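Local coordinates for protein alanine racemase (Acinetobacter baumannii, PDB 4QHR) that belongs to the alanine racemase family, enzymes of two domains in which an N-terminal TIM-barrel domain is joined to a C-terminal beta-rich domain, at residues V57-L60 against Q61-L64; E79-S83 against E84-P88; Q103-E106 against W107-H111; I144-L147 against K148-F152; F198-P201 against E202-F205. One frame throughout, in Å; residues are numbered along the deposited sequence.

Contact 1: V57-L60 against Q61-L64; sequences VACL and QEGL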
loop_
_atom_site.group_PDB
_atom_site.type_symbol
_atom_site.label_atom_id
_atom_site.label_comp_id
_atom_site.label_asym_id
_atom_site.label_seq_id
_atom_site.Cartn_x
_atom_site.Cartn_y
_atom_site.Cartn_z
ATOM N N VAL A 57 -1.147 -20.624 -1.679
ATOM C CA VAL A 57 -0.979 -19.379 -2.457
ATOM C C VAL A 57 -2.301 -19.037 -3.166
ATOM O O VAL A 57 -3.172 -19.922 -3.348
ATOM C CB VAL A 57 0.122 -19.480 -3.518
ATOM C CG1 VAL A 57 1.466 -19.732 -2.873
ATOM C CG2 VAL A 57 -0.128 -20.608 -4.536
ATOM N N ALA A 58 -2.429 -17.787 -3.597
ATOM C CA ALA A 58 -3.643 -17.320 -4.277
ATOM C C ALA A 58 -3.652 -17.661 -5.775
ATOM O O ALA A 58 -4.714 -17.733 -6.391
ATOM C CB ALA A 58 -3.820 -15.849 -4.067
ATOM N N CYS A 59 -2.483 -17.875 -6.377
ATOM C CA CYS A 59 -2.450 -18.108 -7.816
ATOM C C CYS A 59 -1.190 -18.828 -8.250
ATOM O O CYS A 59 -0.193 -18.939 -7.501
ATOM C CB CYS A 59 -2.630 -16.798 -8.615
ATOM S SG CYS A 59 -1.374 -15.537 -8.242
ATOM N N LEU A 60 -1.221 -19.291 -9.497
ATOM C CA LEU A 60 -0.082 -20.036 -10.043
ATOM C C LEU A 60 1.222 -19.262 -9.928
ATOM O O LEU A 60 2.279 -19.840 -9.633
ATOM C CB LEU A 60 -0.331 -20.312 -11.526
ATOM C CG LEU A 60 0.700 -21.098 -12.328
ATOM C CD1 LEU A 60 0.712 -22.536 -11.820
ATOM C CD2 LEU A 60 0.328 -21.034 -13.805
ATOM N N GLN A 61 1.171 -17.971 -10.233
ATOM C CA GLN A 61 2.383 -17.170 -10.276
ATOM C C GLN A 61 3.083 -17.139 -8.904
ATOM O O GLN A 61 4.314 -17.232 -8.857
ATOM C CB GLN A 61 2.142 -15.764 -10.818
ATOM C CG GLN A 61 3.333 -14.823 -10.647
ATOM C CD GLN A 61 4.612 -15.361 -11.263
ATOM O OE1 GLN A 61 4.628 -15.766 -12.426
ATOM N NE2 GLN A 61 5.696 -15.357 -10.492
ATOM N N GLU A 62 2.326 -16.994 -7.820
ATOM C CA GLU A 62 2.870 -17.126 -6.460
ATOM C C GLU A 62 3.511 -18.490 -6.214
ATOM O O GLU A 62 4.550 -18.593 -5.580
ATOM C CB GLU A 62 1.806 -16.821 -5.375
ATOM C CG GLU A 62 1.433 -15.363 -5.354
ATOM C CD GLU A 62 0.284 -14.987 -4.394
ATOM O OE1 GLU A 62 -0.394 -15.865 -3.848
ATOM O OE2 GLU A 62 0.088 -13.781 -4.215
ATOM N N GLY A 63 2.887 -19.553 -6.716
ATOM C CA GLY A 63 3.496 -20.842 -6.622
ATOM C C GLY A 63 4.786 -20.977 -7.422
ATOM O O GLY A 63 5.737 -21.561 -6.941
ATOM N N LEU A 64 4.812 -20.418 -8.625
ATOM C CA LEU A 64 6.054 -20.445 -9.454
ATOM C C LEU A 64 7.200 -19.672 -8.755
ATOM O O LEU A 64 8.376 -19.998 -8.874
ATOM C CB LEU A 64 5.757 -19.836 -10.834
ATOM C CG LEU A 64 4.886 -20.718 -11.779
ATOM C CD1 LEU A 64 4.540 -19.958 -13.037
ATOM C CD2 LEU A 64 5.589 -22.050 -12.132
#
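Ala58 N donates to Glu62 OE1 at 2.8 Å with an N-H...O angle of 159°, meeting the oxygen nearly head-on along its C-O bond. This carboxylate is shared three ways: its other oxygen, OE2, accepts from Ala35 N, next to the modified residue Lys34, and forms a salt bridge with Arg350 of the second subunit. The salt bridge probably offsets the charge of Glu62 across the dimer interface, and two backbone N-H groups help to fix the turn of its carboxylate. Glu62 reaches Ala58 because CG lies anti to the carbonyl carbon (chi1 -69°) and the chain is extended beyond it. The backbone adds Gly63 N to Cys59 O at 3.2 Å and Leu64 N to Leu60 O at 2.8 Å. The stretch is a beta-alpha junction of the TIM barrel, where strand 54-57 gives way to helix 60-68, with Cys59 as its N-cap. Glu62, in the first turn, bonds to the residue just ahead of the cap. Val57 and Glu62 run past each other in opposite senses, CB to CB at 3.7 Å, and Val57 CG2 lies 3.9 Å from Gly63 N, over backbone without a side chain. Cys59 SG stands 4.0 Å from Glu62 CG. One turn apart, Leu64 CD1 comes within 4.1 Å of Leu60 CG, and both leucines pack on Val89 of helix 87-92.

Contact 2: E79-S83 against E84-P88; sequences EGVFS and EDEMP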
loop_
_atom_site.group_PDB
_atom_site.type_symbol
_atom_site.label_atom_id
_atom_site.label_comp_id
_atom_site.label_asym_id
_atom_site.label_seq_id
_atom_site.Cartn_x
_atom_site.Cartn_y
_atom_site.Cartn_z
ATOM N N GLU A 79 -7.378 -21.007 -4.934
ATOM C CA GLU A 79 -8.498 -20.630 -5.760
ATOM C C GLU A 79 -8.494 -21.429 -7.024
ATOM O O GLU A 79 -9.273 -21.140 -7.910
ATOM C CB GLU A 79 -8.395 -19.164 -6.135
ATOM C CG GLU A 79 -8.363 -18.216 -4.966
ATOM C CD GLU A 79 -8.411 -16.719 -5.409
ATOM O OE1 GLU A 79 -8.779 -16.402 -6.582
ATOM O OE2 GLU A 79 -8.083 -15.830 -4.567
ATOM N N GLY A 80 -7.596 -22.421 -7.112
ATOM C CA GLY A 80 -7.464 -23.231 -8.335
ATOM C C GLY A 80 -6.897 -22.451 -9.508
ATOM O O GLY A 80 -6.243 -21.423 -9.317
ATOM N N VAL A 81 -7.152 -22.925 -10.723
ATOM C CA VAL A 81 -6.626 -22.246 -11.920
ATOM C C VAL A 81 -7.683 -21.304 -12.499
ATOM O O VAL A 81 -8.905 -21.573 -12.396
ATOM C CB VAL A 81 -6.088 -23.224 -12.958
ATOM C CG1 VAL A 81 -4.997 -24.088 -12.313
ATOM C CG2 VAL A 81 -7.179 -24.077 -13.558
ATOM N N PHE A 82 -7.184 -20.239 -13.129
ATOM C CA PHE A 82 -8.007 -19.194 -13.725
ATOM C C PHE A 82 -8.192 -19.402 -15.234
ATOM O O PHE A 82 -9.142 -18.908 -15.815
ATOM C CB PHE A 82 -7.403 -17.791 -13.392
ATOM C CG PHE A 82 -7.262 -17.553 -11.920
ATOM C CD1 PHE A 82 -6.131 -17.973 -11.258
ATOM C CD2 PHE A 82 -8.313 -16.974 -11.168
ATOM C CE1 PHE A 82 -6.014 -17.804 -9.888
ATOM C CE2 PHE A 82 -8.197 -16.775 -9.813
ATOM C CZ PHE A 82 -7.046 -17.185 -9.161
ATOM N N SER A 83 -7.301 -20.135 -15.865
ATOM C CA SER A 83 -7.423 -20.473 -17.278
ATOM C C SER A 83 -6.919 -21.901 -17.447
ATOM O O SER A 83 -6.020 -22.360 -16.689
ATOM C CB SER A 83 -6.660 -19.439 -18.153
ATOM O OG SER A 83 -5.254 -19.457 -17.898
ATOM N N GLU A 84 -7.434 -22.615 -18.453
ATOM C CA GLU A 84 -7.045 -24.035 -18.631
ATOM C C GLU A 84 -5.546 -24.225 -18.856
ATOM O O GLU A 84 -4.953 -25.207 -18.376
ATOM C CB GLU A 84 -7.813 -24.710 -19.758
ATOM C CG GLU A 84 -7.586 -26.210 -19.779
ATOM C CD GLU A 84 -8.120 -26.847 -21.023
ATOM O OE1 GLU A 84 -9.028 -26.252 -21.668
ATOM O OE2 GLU A 84 -7.628 -27.955 -21.346
ATOM N N ASP A 85 -4.925 -23.280 -19.558
ATOM C CA ASP A 85 -3.479 -23.433 -19.849
ATOM C C ASP A 85 -2.590 -23.431 -18.607
ATOM O O ASP A 85 -1.416 -23.692 -18.702
ATOM C CB ASP A 85 -3.008 -22.431 -20.913
ATOM C CG ASP A 85 -3.046 -20.994 -20.453
ATOM O OD1 ASP A 85 -3.393 -20.674 -19.296
ATOM O OD2 ASP A 85 -2.739 -20.128 -21.332
ATOM N N GLU A 86 -3.132 -23.121 -17.441
ATOM C CA GLU A 86 -2.385 -23.302 -16.189
ATOM C C GLU A 86 -2.280 -24.730 -15.750
ATOM O O GLU A 86 -1.381 -25.055 -14.973
ATOM C CB GLU A 86 -3.001 -22.484 -15.042
ATOM C CG GLU A 86 -3.095 -20.978 -15.279
ATOM C CD GLU A 86 -3.866 -20.302 -14.147
ATOM O OE1 GLU A 86 -3.655 -20.710 -12.988
ATOM O OE2 GLU A 86 -4.657 -19.386 -14.389
ATOM N N MET A 87 -3.180 -25.608 -16.207
ATOM C CA MET A 87 -3.161 -26.998 -15.772
ATOM C C MET A 87 -1.840 -27.758 -15.999
ATOM O O MET A 87 -1.378 -28.419 -15.059
ATOM C CB MET A 87 -4.344 -27.804 -16.377
ATOM C CG MET A 87 -5.701 -27.397 -15.787
ATOM S SD MET A 87 -5.814 -27.588 -13.991
ATOM C CE MET A 87 -5.586 -29.344 -13.866
ATOM N N PRO A 88 -1.249 -27.673 -17.199
ATOM C CA PRO A 88 0.020 -28.411 -17.430
ATOM C C PRO A 88 1.119 -27.942 -16.515
ATOM O O PRO A 88 1.939 -28.761 -16.062
ATOM C CB PRO A 88 0.366 -28.114 -18.906
ATOM C CG PRO A 88 -0.918 -27.746 -19.544
ATOM C CD PRO A 88 -1.770 -27.088 -18.460
HETATM O O HOH W 1 -3.747 -20.219 -10.405
#
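Glu86 turns back toward Phe82 and Ser83 because its CG stands anti to the carbonyl carbon (chi1 -58°) and the rest of the chain is extended. Ser83 OG, lying between its own N and carbonyl carbon (chi1 64°), faces Asp85 instead. Glu86 OE2 then accepts from Phe82 N at 2.9 Å, from above the carboxylate plane, and weakly from Ser83 N at 3.1 Å. Its strongest polar partner is Met1 N of the second subunit, so this one oxygen ties the turn to the dimer interface. Glu86 OE1 takes a 2.6 Å bond from a water that also donates to Gly80 O. These bonds lie in a beta-alpha connection of the TIM barrel, between strand 75-77 and helix 87-92; within it Glu86 N donates to Ser83 O at 3.1 Å. Ser83 OG gives its proton to Asp85 OD1 at 2.6 Å, on the syn side but tilted from the carboxylate plane. The Phe82 ring meets Glu86 OE2 at its edge, ring and carboxylate planes being only 27° apart, and Glu79 OE1 also lies at the edge. Beyond the carboxylate, Val81 CG2 rests 3.8 Å from Met87 SD, the two side chains crossing at about a right angle.

Contact 3: Q103-E106 against W107-H111; sequences QQFE and WLIKH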
loop_
_atom_site.group_PDB
_atom_site.type_symbol
_atom_site.label_atom_id
_atom_site.label_comp_id
_atom_site.label_asym_id
_atom_site.label_seq_id
_atom_site.Cartn_x
_atom_site.Cartn_y
_atom_site.Cartn_z
ATOM N N GLN A 103 -16.387 -25.044 -14.369
ATOM C CA GLN A 103 -15.333 -24.803 -15.326
ATOM C C GLN A 103 -14.061 -25.553 -14.924
ATOM O O GLN A 103 -13.420 -26.225 -15.739
ATOM C CB GLN A 103 -15.079 -23.289 -15.337
ATOM C CG GLN A 103 -13.864 -22.880 -16.088
ATOM C CD GLN A 103 -13.863 -21.436 -16.466
ATOM O OE1 GLN A 103 -13.269 -20.584 -15.766
ATOM N NE2 GLN A 103 -14.498 -21.128 -17.584
ATOM N N GLN A 104 -13.667 -25.418 -13.659
ATOM C CA GLN A 104 -12.388 -26.038 -13.196
ATOM C C GLN A 104 -12.521 -27.552 -13.101
ATOM O O GLN A 104 -11.564 -28.319 -13.324
ATOM C CB GLN A 104 -11.997 -25.477 -11.830
ATOM C CG GLN A 104 -11.389 -24.091 -11.838
ATOM C CD GLN A 104 -11.357 -23.484 -10.443
ATOM O OE1 GLN A 104 -12.121 -23.878 -9.555
ATOM N NE2 GLN A 104 -10.481 -22.513 -10.238
ATOM N N PHE A 105 -13.711 -27.981 -12.739
ATOM C CA PHE A 105 -14.005 -29.414 -12.739
ATOM C C PHE A 105 -13.753 -29.994 -14.103
ATOM O O PHE A 105 -13.046 -30.999 -14.225
ATOM C CB PHE A 105 -15.430 -29.644 -12.295
ATOM C CG PHE A 105 -15.859 -31.090 -12.362
ATOM C CD1 PHE A 105 -15.386 -32.015 -11.454
ATOM C CD2 PHE A 105 -16.736 -31.507 -13.328
ATOM C CE1 PHE A 105 -15.819 -33.341 -11.491
ATOM C CE2 PHE A 105 -17.153 -32.819 -13.379
ATOM C CZ PHE A 105 -16.699 -33.743 -12.454
ATOM N N GLU A 106 -14.283 -29.336 -15.142
ATOM C CA GLU A 106 -14.117 -29.845 -16.517
ATOM C C GLU A 106 -12.663 -29.881 -16.906
ATOM O O GLU A 106 -12.203 -30.876 -17.472
ATOM C CB GLU A 106 -14.965 -29.030 -17.525
ATOM C CG GLU A 106 -16.455 -29.376 -17.370
ATOM C CD GLU A 106 -17.396 -28.333 -17.928
ATOM O OE1 GLU A 106 -16.930 -27.422 -18.645
ATOM O OE2 GLU A 106 -18.612 -28.396 -17.604
ATOM N N TRP A 107 -11.917 -28.828 -16.592
ATOM C CA TRP A 107 -10.483 -28.816 -16.944
ATOM C C TRP A 107 -9.666 -29.908 -16.231
ATOM O O TRP A 107 -8.733 -30.491 -16.806
ATOM C CB TRP A 107 -9.871 -27.468 -16.634
ATOM C CG TRP A 107 -10.470 -26.320 -17.396
ATOM C CD1 TRP A 107 -11.133 -26.361 -18.591
ATOM C CD2 TRP A 107 -10.435 -24.929 -16.999
ATOM N NE1 TRP A 107 -11.540 -25.087 -18.950
ATOM C CE2 TRP A 107 -11.103 -24.193 -18.002
ATOM C CE3 TRP A 107 -9.896 -24.242 -15.896
ATOM C CZ2 TRP A 107 -11.243 -22.807 -17.934
ATOM C CZ3 TRP A 107 -10.046 -22.863 -15.832
ATOM C CH2 TRP A 107 -10.706 -22.169 -16.853
ATOM N N LEU A 108 -9.999 -30.163 -14.973
ATOM C CA LEU A 108 -9.289 -31.148 -14.159
ATOM C C LEU A 108 -9.521 -32.552 -14.700
ATOM O O LEU A 108 -8.584 -33.350 -14.845
ATOM C CB LEU A 108 -9.768 -31.084 -12.717
ATOM C CG LEU A 108 -9.102 -32.124 -11.829
ATOM C CD1 LEU A 108 -7.595 -31.839 -11.629
ATOM C CD2 LEU A 108 -9.816 -32.159 -10.526
ATOM N N ILE A 109 -10.766 -32.886 -14.979
ATOM C CA ILE A 109 -11.068 -34.209 -15.593
ATOM C C ILE A 109 -10.347 -34.369 -16.917
ATOM O O ILE A 109 -9.776 -35.411 -17.207
ATOM C CB ILE A 109 -12.581 -34.375 -15.853
ATOM C CG1 ILE A 109 -13.351 -34.450 -14.548
ATOM C CG2 ILE A 109 -12.858 -35.598 -16.770
ATOM C CD1 ILE A 109 -12.991 -35.582 -13.639
ATOM N N LYS A 110 -10.371 -33.324 -17.711
ATOM C CA LYS A 110 -9.614 -33.284 -18.933
ATOM C C LYS A 110 -8.161 -33.671 -18.734
ATOM O O LYS A 110 -7.634 -34.395 -19.574
ATOM C CB LYS A 110 -9.710 -31.913 -19.587
ATOM C CG LYS A 110 -9.042 -31.794 -20.952
ATOM C CD LYS A 110 -9.857 -30.943 -21.939
ATOM C CE LYS A 110 -9.116 -30.755 -23.271
ATOM N NZ LYS A 110 -8.057 -29.697 -23.218
ATOM N N HIS A 111 -7.512 -33.191 -17.661
ATOM C CA HIS A 111 -6.110 -33.510 -17.368
ATOM C C HIS A 111 -5.925 -34.562 -16.262
ATOM O O HIS A 111 -4.874 -34.633 -15.648
ATOM C CB HIS A 111 -5.344 -32.240 -16.980
ATOM C CG HIS A 111 -5.287 -31.233 -18.079
ATOM N ND1 HIS A 111 -6.296 -30.322 -18.291
ATOM C CD2 HIS A 111 -4.378 -31.029 -19.057
ATOM C CE1 HIS A 111 -5.999 -29.578 -19.343
ATOM N NE2 HIS A 111 -4.837 -29.981 -19.818
#
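Gln103 lies flat along Trp107: its CG sits over the six-membered ring, 3.5 Å from the centroid, and the amide plane is 15° from the indole plane. OE1 ends 3.2 Å from Trp107 CH2. An extended Gln103 chain, with CG anti to N (chi1 170°), carries the amide along the ring. On another side of the helix, Ile109 CG1 makes a CH-pi contact over a face of Phe105, 4.2 Å from its centroid. Both pairs are four residues apart, held in step by alpha-helical bonds such as Ile109 N to Phe105 O (3.1 Å, N-H...O angle 176°). Outside, Gln104 NE2 binds Val81 O and Glu79 O, while Lys110 NZ pairs with Glu84. The helix closes at Trp107 O, which accepts His111 N at 3.1 Å and His111 ND1 at 2.9 Å from opposite faces of its plane. The second bond implies a proton on ND1, and the nearby Glu84 carboxylate could favour a positively charged imidazole, though its salt bridge with Lys110 would weaken this.

Contact 4: I144-L147 against K148-F152; sequences IKTL and KSEGF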
loop_
_atom_site.group_PDB
_atom_site.type_symbol
_atom_site.label_atom_id
_atom_site.label_comp_id
_atom_site.label_asym_id
_atom_site.label_seq_id
_atom_site.Cartn_x
_atom_site.Cartn_y
_atom_site.Cartn_z
ATOM N N ILE A 144 -17.635 -34.647 -5.756
ATOM C CA ILE A 144 -16.721 -35.537 -5.013
ATOM C C ILE A 144 -16.871 -37.013 -5.427
ATOM O O ILE A 144 -15.873 -37.667 -5.749
ATOM C CB ILE A 144 -16.889 -35.319 -3.528
ATOM C CG1 ILE A 144 -16.350 -33.917 -3.183
ATOM C CG2 ILE A 144 -16.138 -36.378 -2.723
ATOM C CD1 ILE A 144 -16.624 -33.484 -1.779
ATOM N N LYS A 145 -18.102 -37.496 -5.474
ATOM C CA LYS A 145 -18.356 -38.859 -5.948
ATOM C C LYS A 145 -17.737 -39.102 -7.292
ATOM O O LYS A 145 -17.078 -40.120 -7.466
ATOM C CB LYS A 145 -19.838 -39.201 -5.900
ATOM C CG LYS A 145 -20.270 -39.322 -4.451
ATOM C CD LYS A 145 -21.613 -39.989 -4.215
ATOM C CE LYS A 145 -21.857 -40.013 -2.700
ATOM N NZ LYS A 145 -22.975 -40.940 -2.383
ATOM N N THR A 146 -17.884 -38.162 -8.226
ATOM C CA THR A 146 -17.330 -38.328 -9.540
ATOM C C THR A 146 -15.804 -38.325 -9.558
ATOM O O THR A 146 -15.173 -39.145 -10.236
ATOM C CB THR A 146 -17.911 -37.260 -10.488
ATOM O OG1 THR A 146 -19.328 -37.366 -10.479
ATOM C CG2 THR A 146 -17.460 -37.483 -11.892
ATOM N N LEU A 147 -15.204 -37.420 -8.797
ATOM C CA LEU A 147 -13.752 -37.357 -8.754
ATOM C C LEU A 147 -13.177 -38.634 -8.175
ATOM O O LEU A 147 -12.171 -39.187 -8.701
ATOM C CB LEU A 147 -13.293 -36.152 -7.909
ATOM C CG LEU A 147 -13.566 -34.810 -8.569
ATOM C CD1 LEU A 147 -13.405 -33.663 -7.570
ATOM C CD2 LEU A 147 -12.656 -34.620 -9.753
ATOM N N LYS A 148 -13.759 -39.094 -7.077
ATOM C CA LYS A 148 -13.319 -40.384 -6.498
ATOM C C LYS A 148 -13.389 -41.530 -7.514
ATOM O O LYS A 148 -12.437 -42.300 -7.669
ATOM C CB LYS A 148 -14.176 -40.765 -5.296
ATOM C CG LYS A 148 -13.901 -39.980 -4.054
ATOM C CD LYS A 148 -14.700 -40.626 -2.937
ATOM C CE LYS A 148 -14.399 -40.043 -1.580
ATOM N NZ LYS A 148 -15.033 -40.865 -0.525
ATOM N N SER A 149 -14.506 -41.626 -8.214
ATOM C CA SER A 149 -14.690 -42.696 -9.182
ATOM C C SER A 149 -13.747 -42.538 -10.353
ATOM O O SER A 149 -13.349 -43.519 -10.912
ATOM C CB SER A 149 -16.165 -42.827 -9.621
ATOM O OG SER A 149 -16.493 -41.793 -10.512
ATOM N N GLU A 150 -13.365 -41.306 -10.692
ATOM C CA GLU A 150 -12.326 -41.046 -11.704
ATOM C C GLU A 150 -10.891 -41.311 -11.268
ATOM O O GLU A 150 -10.013 -41.198 -12.073
ATOM C CB GLU A 150 -12.445 -39.598 -12.230
ATOM C CG GLU A 150 -13.704 -39.320 -13.035
ATOM C CD GLU A 150 -13.707 -40.022 -14.384
ATOM O OE1 GLU A 150 -12.616 -40.403 -14.885
ATOM O OE2 GLU A 150 -14.808 -40.236 -14.917
ATOM N N GLY A 151 -10.655 -41.645 -10.001
ATOM C CA GLY A 151 -9.337 -42.007 -9.490
ATOM C C GLY A 151 -8.628 -40.938 -8.649
ATOM O O GLY A 151 -7.465 -41.141 -8.242
ATOM N N PHE A 152 -9.317 -39.847 -8.332
ATOM C CA PHE A 152 -8.736 -38.769 -7.551
ATOM C C PHE A 152 -8.797 -39.016 -6.049
ATOM O O PHE A 152 -9.730 -39.624 -5.527
ATOM C CB PHE A 152 -9.420 -37.425 -7.809
ATOM C CG PHE A 152 -9.186 -36.841 -9.166
ATOM C CD1 PHE A 152 -8.082 -36.005 -9.415
ATOM C CD2 PHE A 152 -10.043 -37.090 -10.192
ATOM C CE1 PHE A 152 -7.888 -35.435 -10.670
ATOM C CE2 PHE A 152 -9.853 -36.508 -11.448
ATOM C CZ PHE A 152 -8.759 -35.700 -11.681
#
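Leu147 gives up the most surface here, and it meets Phe152 twice. Phe152 N donates to Leu147 O at 3.0 Å, and the side chains cross obliquely, with Leu147 CD2 3.6 Å from Phe152 CD2. The same carbonyl oxygen lies at the ring edge, in plane, 3.3 Å from Phe152 CD2. Phe152 CG lies anti to its carbonyl carbon (chi1 -69°), which brings the ring edge back to Leu147. Lys148 N bonds to Ile144 O at 2.9 Å, almost straight at 177°, while its extended side chain leads away and NZ binds the carbonyl oxygens of Cys184 and Pro186. Thr146 contributes mainly its carbonyl: O accepts Glu150 N at 2.9 Å and Ser149 OG at 3.0 Å, both from the same face of the carbonyl plane. The serine hydroxyl thus bonds back to the backbone carbonyl three residues earlier. Leu147 and Phe152 also pack on Leu108 of helix 102-110. Gly151, with phi of 104°, reverses the chain and bonds through N to Lys148 O at 3.0 Å. With the Phe152-to-Leu147 bond, five residues back, and the apolar contact between those residues, this is a Schellman motif, ending helix 139-149 in the beta-alpha-beta unit that leads to strand 154-157.

Contact 5: F198-P201 against E202-F205; sequences FKWP and ELNF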
loop_
_atom_site.group_PDB
_atom_site.type_symbol
_atom_site.label_atom_id
_atom_site.label_comp_id
_atom_site.label_asym_id
_atom_site.label_seq_id
_atom_site.Cartn_x
_atom_site.Cartn_y
_atom_site.Cartn_z
ATOM N N PHE A 198 -7.404 -21.605 16.892
ATOM C CA PHE A 198 -7.504 -21.244 18.301
ATOM C C PHE A 198 -8.824 -21.729 18.916
ATOM O O PHE A 198 -8.838 -22.225 20.055
ATOM C CB PHE A 198 -7.363 -19.721 18.508
ATOM C CG PHE A 198 -5.959 -19.236 18.484
ATOM C CD1 PHE A 198 -5.162 -19.377 19.584
ATOM C CD2 PHE A 198 -5.437 -18.629 17.380
ATOM C CE1 PHE A 198 -3.840 -18.932 19.582
ATOM C CE2 PHE A 198 -4.155 -18.161 17.365
ATOM C CZ PHE A 198 -3.342 -18.331 18.467
ATOM N N LYS A 199 -9.900 -21.631 18.155
ATOM C CA LYS A 199 -11.215 -21.917 18.718
ATOM C C LYS A 199 -11.747 -23.330 18.623
ATOM O O LYS A 199 -12.413 -23.750 19.524
ATOM C CB LYS A 199 -12.212 -21.007 18.137
ATOM C CG LYS A 199 -12.007 -19.600 18.676
ATOM C CD LYS A 199 -12.769 -18.573 17.860
ATOM C CE LYS A 199 -14.261 -18.722 18.021
ATOM N NZ LYS A 199 -14.973 -17.520 17.513
ATOM N N TRP A 200 -11.455 -24.052 17.551
ATOM C CA TRP A 200 -12.139 -25.304 17.263
ATOM C C TRP A 200 -11.178 -26.413 16.869
ATOM O O TRP A 200 -11.231 -26.867 15.722
ATOM C CB TRP A 200 -13.178 -25.115 16.148
ATOM C CG TRP A 200 -14.138 -24.062 16.413
ATOM C CD1 TRP A 200 -14.794 -23.833 17.593
ATOM C CD2 TRP A 200 -14.574 -23.019 15.509
ATOM N NE1 TRP A 200 -15.599 -22.735 17.467
ATOM C CE2 TRP A 200 -15.491 -22.224 16.204
ATOM C CE3 TRP A 200 -14.270 -22.686 14.186
ATOM C CZ2 TRP A 200 -16.116 -21.122 15.626
ATOM C CZ3 TRP A 200 -14.881 -21.603 13.613
ATOM C CH2 TRP A 200 -15.806 -20.829 14.335
ATOM N N PRO A 201 -10.360 -26.907 17.824
ATOM C CA PRO A 201 -9.434 -27.996 17.470
ATOM C C PRO A 201 -10.178 -29.222 16.995
ATOM O O PRO A 201 -9.602 -30.004 16.254
ATOM C CB PRO A 201 -8.645 -28.275 18.776
ATOM C CG PRO A 201 -9.494 -27.689 19.852
ATOM C CD PRO A 201 -10.230 -26.516 19.241
ATOM N N GLU A 202 -11.443 -29.389 17.390
ATOM C CA GLU A 202 -12.243 -30.544 16.929
ATOM C C GLU A 202 -12.485 -30.549 15.417
ATOM O O GLU A 202 -12.847 -31.586 14.837
ATOM C CB GLU A 202 -13.587 -30.644 17.682
ATOM C CG GLU A 202 -14.599 -29.541 17.391
ATOM C CD GLU A 202 -14.442 -28.264 18.245
ATOM O OE1 GLU A 202 -13.434 -28.062 18.973
ATOM O OE2 GLU A 202 -15.363 -27.444 18.148
ATOM N N LEU A 203 -12.319 -29.398 14.785
ATOM C CA LEU A 203 -12.394 -29.275 13.306
ATOM C C LEU A 203 -11.050 -29.267 12.569
ATOM O O LEU A 203 -11.026 -28.990 11.365
ATOM C CB LEU A 203 -13.195 -28.024 12.927
ATOM C CG LEU A 203 -14.634 -27.981 13.466
ATOM C CD1 LEU A 203 -15.332 -26.739 12.996
ATOM C CD2 LEU A 203 -15.481 -29.150 13.030
ATOM N N ASN A 204 -9.972 -29.650 13.233
ATOM C CA ASN A 204 -8.667 -29.686 12.593
ATOM C C ASN A 204 -8.624 -30.675 11.444
ATOM O O ASN A 204 -8.089 -30.374 10.384
ATOM C CB ASN A 204 -7.548 -30.079 13.582
ATOM C CG ASN A 204 -7.180 -28.993 14.576
ATOM O OD1 ASN A 204 -7.574 -27.812 14.497
ATOM N ND2 ASN A 204 -6.444 -29.382 15.503
ATOM N N PHE A 205 -9.198 -31.866 11.660
ATOM C CA PHE A 205 -9.064 -32.959 10.659
ATOM C C PHE A 205 -7.639 -33.103 10.115
ATOM O O PHE A 205 -6.663 -33.074 10.898
ATOM C CB PHE A 205 -10.130 -32.801 9.588
ATOM C CG PHE A 205 -11.522 -32.832 10.141
ATOM C CD1 PHE A 205 -12.007 -34.014 10.718
ATOM C CD2 PHE A 205 -12.338 -31.705 10.137
ATOM C CE1 PHE A 205 -13.284 -34.082 11.267
ATOM C CE2 PHE A 205 -13.631 -31.779 10.660
ATOM C CZ PHE A 205 -14.089 -32.963 11.243
#
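The Trp200 ring is met obliquely by Glu202, whose OE2 stops 3.7 Å from Trp200 CD1 with the carboxylate turned 68° from the indole plane. Over one indole face lies Lys199 CB, 3.8 Å above and toward the rim, and the Phe160 ring meets the indole with planes at about 55°. Over a face of the Phe205 ring comes Glu202 O, 4.0 Å above the plane and off-centre. Glu202 folds back onto Trp200 because its CG sits between N and the carbonyl carbon (chi1 68°) and the chain bends again at chi2. OE1 thereby lies 3.6 Å from Pro201 CD. Two consecutive backbone bonds close the turn after helix 194-199: Leu203 N to Trp200 O at 2.9 Å and Asn204 N to Pro201 O at 3.1 Å. Each spans three residues, as in a 3-10 turn, and each donor stands above the carbonyl plane. Leu203 CD1 touches Trp200 CB at 4.1 Å, while farther out Leu203 and Phe205 pack on Leu178 of helix 168-184. Pro201 has no N-H to offer, the Glu202 oxygens lie mainly against carbon atoms of Trp200 and Pro201, and the charge of this exposed residue is probably solvated rather than neutralised by the turn.

Overall arrangement
Contacts 1 to 4 follow one another along the TIM-barrel domain, and neighbours touch. Contacts 1 and 2 have centres 11 Å apart and meet where Leu60 CB approaches Glu86 OE1 at 3.7 Å; both also reach the second subunit. Contact 2 joins contact 3, 9 Å between centres, through a salt bridge from Glu84 OE2 to Lys110 NZ at 2.6 Å. Contacts 3 and 4 are linked by apolar packing, with Leu108 CG 3.6 Å from Phe152 CZ. Contact 5 stands apart, its nearest atoms about 13 Å from those of contact 4. Contact 1 is linked to the neighbourhood of the modified Lys34: Glu62 bonds to the backbone N of Ala35, the next residue.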